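Long-range contacts in WbbM protein (PDB 6U4B), which probably transfers sugars as a trimeric, bifunctional glycosyltransferase that polymerises O-antigen chains: residues Glu487-Leu497 with Ile509-Arg517; Ala55-Cys63 with Ser361-Ala369. One frame throughout, in Å; residues are numbered along the deposited sequence.

Contact 1. Residues Glu487-Leu497 with Ile509-Arg517; sequences ENTFAELMRVL and IMNKVFYSR
Val-513 and Leu-493 meet where helix 489-497 and helix 509-513 cross at a wide angle, their N-to-C directions 125° apart and their axes 9.9 Å from each other at closest approach. Val-513 is the knob, seated in a hole formed by Thr-489, Glu-492, Leu-493 and Val-496. Its CG1 leans on the aliphatic part of Glu-492, while its CG2 reaches Val-496 CG2 at 3.7 Å. The other branch of Val-496, CG1, lies 3.7 Å from Ile-509 CG2, the two side chains passing alongside, each pointing the other way. Farther along, Leu-497 CD1 touches Ile-509 CD1. With CG2 anti to its backbone N, Thr-489 aims that methyl at the Phe-514 ring, meeting its edge at CE1, 3.6 Å away.

Preceding the N-cap residue Asn-488, Glu-487 takes the guanidinium of Arg-517 end-on. Arg-517 NH2 binds Glu-487 OE2 at 2.6 Å, nearly straight (169°) and in the guanidinium plane, and its NH1 binds Glu-487 OE1 at 3.1 Å; both oxygens use their syn lone pairs. Gln-483 also binds OE2, and Asn-425 O takes NH2. This is a helix-loop-helix pair with Val-513 as knob, within the family 8 glycosyltransferase part.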
loop_
_atom_site.group_PDB
_atom_site.type_symbol
_atom_site.label_atom_id
_atom_site.label_comp_id
_atom_site.label_asym_id
_atom_site.label_seq_id
_atom_site.Cartn_x
_atom_site.Cartn_y
_atom_site.Cartn_z
ATOM N N GLU A 487 -37.186 -27.921 9.987
ATOM C CA GLU A 487 -37.157 -28.721 11.204
ATOM C C GLU A 487 -37.334 -27.892 12.471
ATOM O O GLU A 487 -37.406 -28.467 13.562
ATOM C CB GLU A 487 -35.843 -29.505 11.288
ATOM C CG GLU A 487 -35.588 -30.424 10.104
ATOM C CD GLU A 487 -34.355 -31.288 10.291
ATOM O OE1 GLU A 487 -33.766 -31.259 11.393
ATOM O OE2 GLU A 487 -33.974 -31.998 9.337
ATOM N N ASN A 488 -37.420 -26.564 12.348
ATOM C CA ASN A 488 -37.464 -25.656 13.497
ATOM C C ASN A 488 -36.317 -25.944 14.465
ATOM O O ASN A 488 -36.498 -26.009 15.683
ATOM C CB ASN A 488 -38.816 -25.722 14.211
ATOM C CG ASN A 488 -39.149 -24.433 14.942
ATOM O OD1 ASN A 488 -38.258 -23.654 15.292
ATOM N ND2 ASN A 488 -40.433 -24.202 15.175
ATOM N N THR A 489 -35.118 -26.130 13.903
ATOM C CA THR A 489 -33.928 -26.382 14.710
ATOM C C THR A 489 -33.706 -25.288 15.747
ATOM O O THR A 489 -33.194 -25.559 16.840
ATOM C CB THR A 489 -32.700 -26.500 13.799
ATOM O OG1 THR A 489 -32.936 -27.506 12.805
ATOM C CG2 THR A 489 -31.456 -26.868 14.601
ATOM N N PHE A 490 -34.100 -24.052 15.432
ATOM C CA PHE A 490 -33.860 -22.942 16.348
ATOM C C PHE A 490 -34.549 -23.164 17.688
ATOM O O PHE A 490 -33.978 -22.862 18.743
ATOM C CB PHE A 490 -34.329 -21.633 15.717
ATOM C CG PHE A 490 -34.238 -20.457 16.639
ATOM C CD1 PHE A 490 -35.379 -19.912 17.205
ATOM C CD2 PHE A 490 -33.008 -19.905 16.955
ATOM C CE1 PHE A 490 -35.294 -18.829 18.061
ATOM C CE2 PHE A 490 -32.917 -18.825 17.809
ATOM C CZ PHE A 490 -34.059 -18.285 18.362
ATOM N N ALA A 491 -35.778 -23.691 17.666
ATOM C CA ALA A 491 -36.489 -23.960 18.913
ATOM C C ALA A 491 -35.746 -24.986 19.759
ATOM O O ALA A 491 -35.710 -24.878 20.990
ATOM C CB ALA A 491 -37.912 -24.437 18.617
ATOM N N GLU A 492 -35.146 -25.989 19.114
ATOM C CA GLU A 492 -34.367 -26.982 19.845
ATOM C C GLU A 492 -33.096 -26.370 20.421
ATOM O O GLU A 492 -32.720 -26.667 21.563
ATOM C CB GLU A 492 -34.033 -28.159 18.928
ATOM C CG GLU A 492 -33.216 -29.256 19.590
ATOM C CD GLU A 492 -34.033 -30.098 20.554
ATOM O OE1 GLU A 492 -35.270 -29.920 20.613
ATOM O OE2 GLU A 492 -33.434 -30.943 21.252
ATOM N N LEU A 493 -32.418 -25.520 19.644
ATOM C CA LEU A 493 -31.233 -24.832 20.149
ATOM C C LEU A 493 -31.557 -24.024 21.399
ATOM O O LEU A 493 -30.796 -24.044 22.376
ATOM C CB LEU A 493 -30.649 -23.926 19.065
ATOM C CG LEU A 493 -30.067 -24.577 17.807
ATOM C CD1 LEU A 493 -29.783 -23.521 16.746
ATOM C CD2 LEU A 493 -28.803 -25.364 18.132
ATOM N N MET A 494 -32.688 -23.312 21.389
ATOM C CA MET A 494 -33.094 -22.551 22.564
ATOM C C MET A 494 -33.408 -23.469 23.736
ATOM O O MET A 494 -33.014 -23.189 24.875
ATOM C CB MET A 494 -34.302 -21.676 22.228
ATOM C CG MET A 494 -34.012 -20.589 21.197
ATOM S SD MET A 494 -32.751 -19.405 21.726
ATOM C CE MET A 494 -31.287 -20.037 20.902
ATOM N N ARG A 495 -34.112 -24.576 23.478
ATOM C CA ARG A 495 -34.432 -25.509 24.551
ATOM C C ARG A 495 -33.165 -26.047 25.206
ATOM O O ARG A 495 -33.068 -26.091 26.439
ATOM C CB ARG A 495 -35.288 -26.654 24.013
ATOM C CG ARG A 495 -35.946 -27.489 25.103
ATOM C CD ARG A 495 -36.516 -28.774 24.529
ATOM N NE ARG A 495 -35.483 -29.587 23.892
ATOM C CZ ARG A 495 -34.726 -30.471 24.534
ATOM N NH1 ARG A 495 -34.886 -30.660 25.838
ATOM N NH2 ARG A 495 -33.810 -31.166 23.874
ATOM N N VAL A 496 -32.176 -26.438 24.398
ATOM C CA VAL A 496 -30.918 -26.943 24.940
ATOM C C VAL A 496 -30.184 -25.843 25.700
ATOM O O VAL A 496 -29.575 -26.096 26.748
ATOM C CB VAL A 496 -30.054 -27.533 23.809
ATOM C CG1 VAL A 496 -28.627 -27.775 24.285
ATOM C CG2 VAL A 496 -30.668 -28.824 23.297
ATOM N N LEU A 497 -30.237 -24.607 25.195
ATOM C CA LEU A 497 -29.611 -23.487 25.893
ATOM C C LEU A 497 -30.199 -23.301 27.288
ATOM O O LEU A 497 -29.469 -23.011 28.242
ATOM C CB LEU A 497 -29.765 -22.209 25.065
ATOM C CG LEU A 497 -29.279 -20.872 25.637
ATOM C CD1 LEU A 497 -27.763 -20.848 25.777
ATOM C CD2 LEU A 497 -29.751 -19.724 24.757
ATOM N N ILE A 509 -23.580 -26.833 22.533
ATOM C CA ILE A 509 -25.003 -26.878 22.214
ATOM C C ILE A 509 -25.208 -27.311 20.768
ATOM O O ILE A 509 -26.061 -28.157 20.471
ATOM C CB ILE A 509 -25.653 -25.510 22.491
ATOM C CG1 ILE A 509 -25.663 -25.219 23.992
ATOM C CG2 ILE A 509 -27.064 -25.459 21.921
ATOM C CD1 ILE A 509 -26.150 -23.835 24.346
ATOM N N MET A 510 -24.420 -26.748 19.849
ATOM C CA MET A 510 -24.574 -27.083 18.438
ATOM C C MET A 510 -24.077 -28.490 18.132
ATOM O O MET A 510 -24.650 -29.168 17.273
ATOM C CB MET A 510 -23.847 -26.050 17.570
ATOM C CG MET A 510 -24.499 -24.672 17.590
ATOM S SD MET A 510 -23.712 -23.488 16.478
ATOM C CE MET A 510 -22.151 -23.216 17.317
ATOM N N ASN A 511 -23.023 -28.947 18.813
ATOM C CA ASN A 511 -22.579 -30.325 18.622
ATOM C C ASN A 511 -23.654 -31.313 19.060
ATOM O O ASN A 511 -23.848 -32.357 18.426
ATOM C CB ASN A 511 -21.281 -30.569 19.388
ATOM C CG ASN A 511 -20.052 -30.429 18.509
ATOM O OD1 ASN A 511 -19.675 -31.365 17.806
ATOM N ND2 ASN A 511 -19.420 -29.261 18.547
ATOM N N LYS A 512 -24.376 -30.993 20.135
ATOM C CA LYS A 512 -25.442 -31.872 20.601
ATOM C C LYS A 512 -26.631 -31.849 19.649
ATOM O O LYS A 512 -27.151 -32.903 19.265
ATOM C CB LYS A 512 -25.865 -31.470 22.016
ATOM C CG LYS A 512 -27.184 -32.082 22.483
ATOM C CD LYS A 512 -27.400 -31.859 23.976
ATOM C CE LYS A 512 -28.851 -32.099 24.379
ATOM N NZ LYS A 512 -29.335 -33.463 24.034
ATOM N N VAL A 513 -27.069 -30.654 19.244
ATOM C CA VAL A 513 -28.271 -30.556 18.425
ATOM C C VAL A 513 -28.001 -31.010 16.994
ATOM O O VAL A 513 -28.876 -31.604 16.352
ATOM C CB VAL A 513 -28.832 -29.122 18.479
ATOM C CG1 VAL A 513 -29.988 -28.953 17.505
ATOM C CG2 VAL A 513 -29.287 -28.792 19.890
ATOM N N PHE A 514 -26.799 -30.772 16.475
ATOM C CA PHE A 514 -26.487 -31.117 15.093
ATOM C C PHE A 514 -25.851 -32.497 14.949
ATOM O O PHE A 514 -25.423 -32.849 13.846
ATOM C CB PHE A 514 -25.560 -30.064 14.468
ATOM C CG PHE A 514 -26.078 -28.648 14.562
ATOM C CD1 PHE A 514 -27.433 -28.390 14.707
ATOM C CD2 PHE A 514 -25.202 -27.573 14.499
ATOM C CE1 PHE A 514 -27.903 -27.092 14.794
ATOM C CE2 PHE A 514 -25.668 -26.273 14.583
ATOM C CZ PHE A 514 -27.020 -26.032 14.732
ATOM N N TYR A 515 -25.788 -33.285 16.023
ATOM C CA TYR A 515 -25.093 -34.567 15.970
ATOM C C TYR A 515 -25.684 -35.469 14.893
ATOM O O TYR A 515 -26.907 -35.585 14.761
ATOM C CB TYR A 515 -25.153 -35.275 17.325
ATOM C CG TYR A 515 -24.378 -36.576 17.328
ATOM C CD1 TYR A 515 -22.997 -36.575 17.179
ATOM C CD2 TYR A 515 -25.024 -37.798 17.459
ATOM C CE1 TYR A 515 -22.278 -37.753 17.169
ATOM C CE2 TYR A 515 -24.310 -38.987 17.451
ATOM C CZ TYR A 515 -22.937 -38.953 17.307
ATOM O OH TYR A 515 -22.211 -40.117 17.297
ATOM N N SER A 516 -24.802 -36.113 14.127
ATOM C CA SER A 516 -25.124 -36.972 12.990
ATOM C C SER A 516 -25.802 -36.216 11.853
ATOM O O SER A 516 -26.338 -36.844 10.931
ATOM C CB SER A 516 -25.983 -38.176 13.406
ATOM O OG SER A 516 -27.298 -37.776 13.744
ATOM N N ARG A 517 -25.792 -34.888 11.887
ATOM C CA ARG A 517 -26.314 -34.047 10.816
ATOM C C ARG A 517 -25.245 -33.065 10.353
ATOM O O ARG A 517 -25.530 -31.907 10.040
ATOM C CB ARG A 517 -27.569 -33.298 11.262
ATOM C CG ARG A 517 -28.616 -34.155 11.973
ATOM C CD ARG A 517 -29.359 -35.084 11.019
ATOM N NE ARG A 517 -30.003 -34.361 9.924
ATOM C CZ ARG A 517 -31.143 -33.683 10.036
ATOM N NH1 ARG A 517 -31.775 -33.622 11.202
ATOM N NH2 ARG A 517 -31.651 -33.061 8.981
#

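Contact 2. Residues Ala55-Cys63 with Ser361-Ala369; sequences ANSCNEIGC and SLRFFDVNA
Phe-364 and Phe-365, consecutive on the strand, both meet the loop 55-63 at their ring edges, each through a backbone carbonyl. Cys-58 O lies near the plane of the Phe-364 ring, 3.6 Å from CD2. Glu-60 O does the same for Phe-365, 3.3 Å from CD1, with Ile-61 CA farther along that edge. Although CB of Phe-365 points away from the loop, its ring comes back, CG being anti to the backbone N (chi1 -177°). The side chain of Asn-59 runs across that of Phe-364 at about a right angle, yet the amide and ring planes are only 25° apart, and Asn-59 OD1 lies against Phe-364 CB.

Between the backbones, one strong hydrogen bond does the joining: Glu-60 N gives to Phe-364 O at 2.8 Å and 175°, and Asn-59 CA approaches the same oxygen at 3.4 Å as a CA-H...O contact. A water accepts from Asn-59 ND2 and Asp-366 N and donates to Glu-60 O, tying three groups across the seam. The aliphatic parts of Glu-60 and Arg-363 pack together, CG to CD at 3.8 Å, but their charges go to others: Glu-60 to Lys-54, Arg-363 to Asp-334 and Asn-295. Asn-59 likewise binds Lys-347 and Glu-339.

At the ends, Ser-57 forms an ST turn before Asn-59, and Asp-366 an Asx turn that leads from the strand into the 3-10 segment 367-369.

Ser-361, Arg-363 and Phe-365 make backbone hydrogen bonds to strand 333-340, whereas Phe-364 offers its carbonyl to the loop. Helix 344-352 covers Leu-362 and Phe-364, and Cys-58 touches its Tyr-344; Ile-61 packs on His-51 of strand 47-51, so the loop joins the DUF4422 part to the sheet of the family 8 part.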
loop_
_atom_site.group_PDB
_atom_site.type_symbol
_atom_site.label_atom_id
_atom_site.label_comp_id
_atom_site.label_asym_id
_atom_site.label_seq_id
_atom_site.Cartn_x
_atom_site.Cartn_y
_atom_site.Cartn_z
ATOM N N ALA A 55 -30.296 7.351 7.754
ATOM C CA ALA A 55 -29.137 8.029 7.183
ATOM C C ALA A 55 -28.050 8.290 8.219
ATOM O O ALA A 55 -26.876 8.422 7.855
ATOM C CB ALA A 55 -29.561 9.347 6.531
ATOM N N ASN A 56 -28.413 8.382 9.495
ATOM C CA ASN A 56 -27.442 8.582 10.561
ATOM C C ASN A 56 -27.042 7.281 11.249
ATOM O O ASN A 56 -26.193 7.304 12.148
ATOM C CB ASN A 56 -27.990 9.569 11.596
ATOM C CG ASN A 56 -28.287 10.936 11.002
ATOM O OD1 ASN A 56 -27.790 11.287 9.934
ATOM N ND2 ASN A 56 -29.103 11.720 11.704
ATOM N N SER A 57 -27.628 6.158 10.853
ATOM C CA SER A 57 -27.333 4.865 11.446
ATOM C C SER A 57 -26.477 4.029 10.506
ATOM O O SER A 57 -26.622 4.092 9.281
ATOM C CB SER A 57 -28.625 4.110 11.779
ATOM O OG SER A 57 -28.364 2.745 12.071
ATOM N N CYS A 58 -25.578 3.241 11.093
ATOM C CA CYS A 58 -24.798 2.259 10.353
ATOM C C CYS A 58 -25.426 0.872 10.370
ATOM O O CYS A 58 -24.852 -0.058 9.791
ATOM C CB CYS A 58 -23.375 2.169 10.918
ATOM S SG CYS A 58 -22.386 3.663 10.734
ATOM N N ASN A 59 -26.580 0.708 11.011
ATOM C CA ASN A 59 -27.150 -0.605 11.258
ATOM C C ASN A 59 -28.412 -0.831 10.439
ATOM O O ASN A 59 -29.047 0.103 9.942
ATOM C CB ASN A 59 -27.474 -0.790 12.745
ATOM C CG ASN A 59 -26.238 -1.008 13.586
ATOM O OD1 ASN A 59 -25.230 -0.321 13.419
ATOM N ND2 ASN A 59 -26.302 -1.980 14.490
ATOM N N GLU A 60 -28.753 -2.106 10.297
ATOM C CA GLU A 60 -30.035 -2.553 9.780
ATOM C C GLU A 60 -30.862 -3.093 10.940
ATOM O O GLU A 60 -30.322 -3.660 11.894
ATOM C CB GLU A 60 -29.861 -3.647 8.719
ATOM C CG GLU A 60 -28.902 -3.298 7.591
ATOM C CD GLU A 60 -29.524 -2.378 6.560
ATOM O OE1 GLU A 60 -28.793 -1.550 5.984
ATOM O OE2 GLU A 60 -30.747 -2.481 6.330
ATOM N N ILE A 61 -32.177 -2.909 10.865
ATOM C CA ILE A 61 -33.081 -3.421 11.888
ATOM C C ILE A 61 -34.154 -4.333 11.315
ATOM O O ILE A 61 -34.979 -4.849 12.079
ATOM C CB ILE A 61 -33.725 -2.281 12.706
ATOM C CG1 ILE A 61 -34.685 -1.463 11.842
ATOM C CG2 ILE A 61 -32.647 -1.379 13.296
ATOM C CD1 ILE A 61 -35.273 -0.277 12.574
ATOM N N GLY A 62 -34.167 -4.554 10.002
ATOM C CA GLY A 62 -35.105 -5.473 9.393
ATOM C C GLY A 62 -36.244 -4.843 8.625
ATOM O O GLY A 62 -37.225 -5.536 8.340
ATOM N N CYS A 63 -36.150 -3.565 8.286
ATOM C CA CYS A 63 -37.189 -2.884 7.531
ATOM C C CYS A 63 -36.535 -1.767 6.731
ATOM O O CYS A 63 -35.406 -1.361 7.036
ATOM C CB CYS A 63 -38.285 -2.330 8.455
ATOM S SG CYS A 63 -37.728 -1.032 9.586
ATOM N N SER A 361 -21.080 -6.499 -0.114
ATOM C CA SER A 361 -21.902 -5.694 0.774
ATOM C C SER A 361 -21.533 -5.975 2.224
ATOM O O SER A 361 -21.172 -7.099 2.585
ATOM C CB SER A 361 -23.393 -5.971 0.563
ATOM O OG SER A 361 -24.172 -5.308 1.543
ATOM N N LEU A 362 -21.629 -4.939 3.054
ATOM C CA LEU A 362 -21.371 -5.049 4.485
ATOM C C LEU A 362 -22.500 -4.349 5.227
ATOM O O LEU A 362 -22.754 -3.161 4.998
ATOM C CB LEU A 362 -20.018 -4.434 4.857
ATOM C CG LEU A 362 -19.265 -4.931 6.099
ATOM C CD1 LEU A 362 -18.796 -3.762 6.953
ATOM C CD2 LEU A 362 -20.072 -5.923 6.931
ATOM N N ARG A 363 -23.174 -5.081 6.108
ATOM C CA ARG A 363 -24.233 -4.526 6.936
ATOM C C ARG A 363 -23.997 -4.929 8.384
ATOM O O ARG A 363 -23.322 -5.921 8.673
ATOM C CB ARG A 363 -25.619 -4.993 6.473
ATOM C CG ARG A 363 -26.016 -4.509 5.085
ATOM C CD ARG A 363 -27.335 -5.128 4.652
ATOM N NE ARG A 363 -27.227 -6.573 4.458
ATOM C CZ ARG A 363 -28.269 -7.390 4.335
ATOM N NH1 ARG A 363 -29.506 -6.913 4.394
ATOM N NH2 ARG A 363 -28.075 -8.689 4.157
ATOM N N PHE A 364 -24.557 -4.140 9.295
ATOM C CA PHE A 364 -24.417 -4.365 10.726
ATOM C C PHE A 364 -25.780 -4.614 11.350
ATOM O O PHE A 364 -26.774 -3.987 10.968
ATOM C CB PHE A 364 -23.752 -3.172 11.418
ATOM C CG PHE A 364 -22.312 -2.983 11.046
ATOM C CD1 PHE A 364 -21.317 -3.690 11.701
ATOM C CD2 PHE A 364 -21.951 -2.098 10.044
ATOM C CE1 PHE A 364 -19.984 -3.521 11.359
ATOM C CE2 PHE A 364 -20.621 -1.922 9.697
ATOM C CZ PHE A 364 -19.638 -2.633 10.356
ATOM N N PHE A 365 -25.818 -5.525 12.318
ATOM C CA PHE A 365 -27.011 -5.779 13.111
ATOM C C PHE A 365 -26.614 -5.849 14.576
ATOM O O PHE A 365 -25.645 -6.531 14.927
ATOM C CB PHE A 365 -27.706 -7.076 12.685
ATOM C CG PHE A 365 -28.981 -7.350 13.433
ATOM C CD1 PHE A 365 -30.149 -6.678 13.105
ATOM C CD2 PHE A 365 -29.010 -8.270 14.468
ATOM C CE1 PHE A 365 -31.327 -6.920 13.794
ATOM C CE2 PHE A 365 -30.188 -8.519 15.164
ATOM C CZ PHE A 365 -31.347 -7.843 14.825
ATOM N N ASP A 366 -27.348 -5.131 15.423
ATOM C CA ASP A 366 -27.102 -5.158 16.860
ATOM C C ASP A 366 -27.350 -6.560 17.403
ATOM O O ASP A 366 -28.500 -7.001 17.496
ATOM C CB ASP A 366 -27.989 -4.135 17.574
ATOM C CG ASP A 366 -27.650 -3.989 19.052
ATOM O OD1 ASP A 366 -28.206 -3.077 19.698
ATOM O OD2 ASP A 366 -26.818 -4.766 19.566
ATOM N N VAL A 367 -26.274 -7.262 17.772
ATOM C CA VAL A 367 -26.399 -8.633 18.251
ATOM C C VAL A 367 -27.233 -8.711 19.523
ATOM O O VAL A 367 -27.842 -9.750 19.801
ATOM C CB VAL A 367 -24.996 -9.246 18.461
ATOM C CG1 VAL A 367 -24.342 -8.687 19.720
ATOM C CG2 VAL A 367 -25.067 -10.771 18.504
ATOM N N ASN A 368 -27.305 -7.621 20.291
ATOM C CA ASN A 368 -27.978 -7.641 21.582
ATOM C C ASN A 368 -29.492 -7.768 21.468
ATOM O O ASN A 368 -30.150 -8.023 22.481
ATOM C CB ASN A 368 -27.612 -6.387 22.372
ATOM C CG ASN A 368 -26.125 -6.308 22.667
ATOM O OD1 ASN A 368 -25.605 -7.073 23.480
ATOM N ND2 ASN A 368 -25.432 -5.390 22.001
ATOM N N ALA A 369 -30.055 -7.616 20.267
ATOM C CA ALA A 369 -31.478 -7.869 20.081
ATOM C C ALA A 369 -31.832 -9.333 20.307
ATOM O O ALA A 369 -33.010 -9.652 20.496
ATOM C CB ALA A 369 -31.912 -7.443 18.679
HETATM O O HOH W 1 -29.258 -3.195 14.087
#

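Overall arrangement
Contact 1 and contact 2 do not touch: their centres are 27 Å apart and their nearest atoms about 9 Å. Contact 2 spans the two family regions, pairing residues almost 300 positions apart in sequence near the middle of the chain. Contact 1 is local, a helix pair wholly within the family 8 region and 24 Å from the chain centre. It is also the one closer to the metal site: the side chain of Met-510 lies about 8 Å from that of Asp-406 and about 11 Å from a bound magnesium ion, which Asp-406, Asp-408 and His-560 hold. Contact 2 is remote from the metal site, at the junction of the two parts, where Ala-55 and Asn-56 also bind Lys-554 of a second subunit.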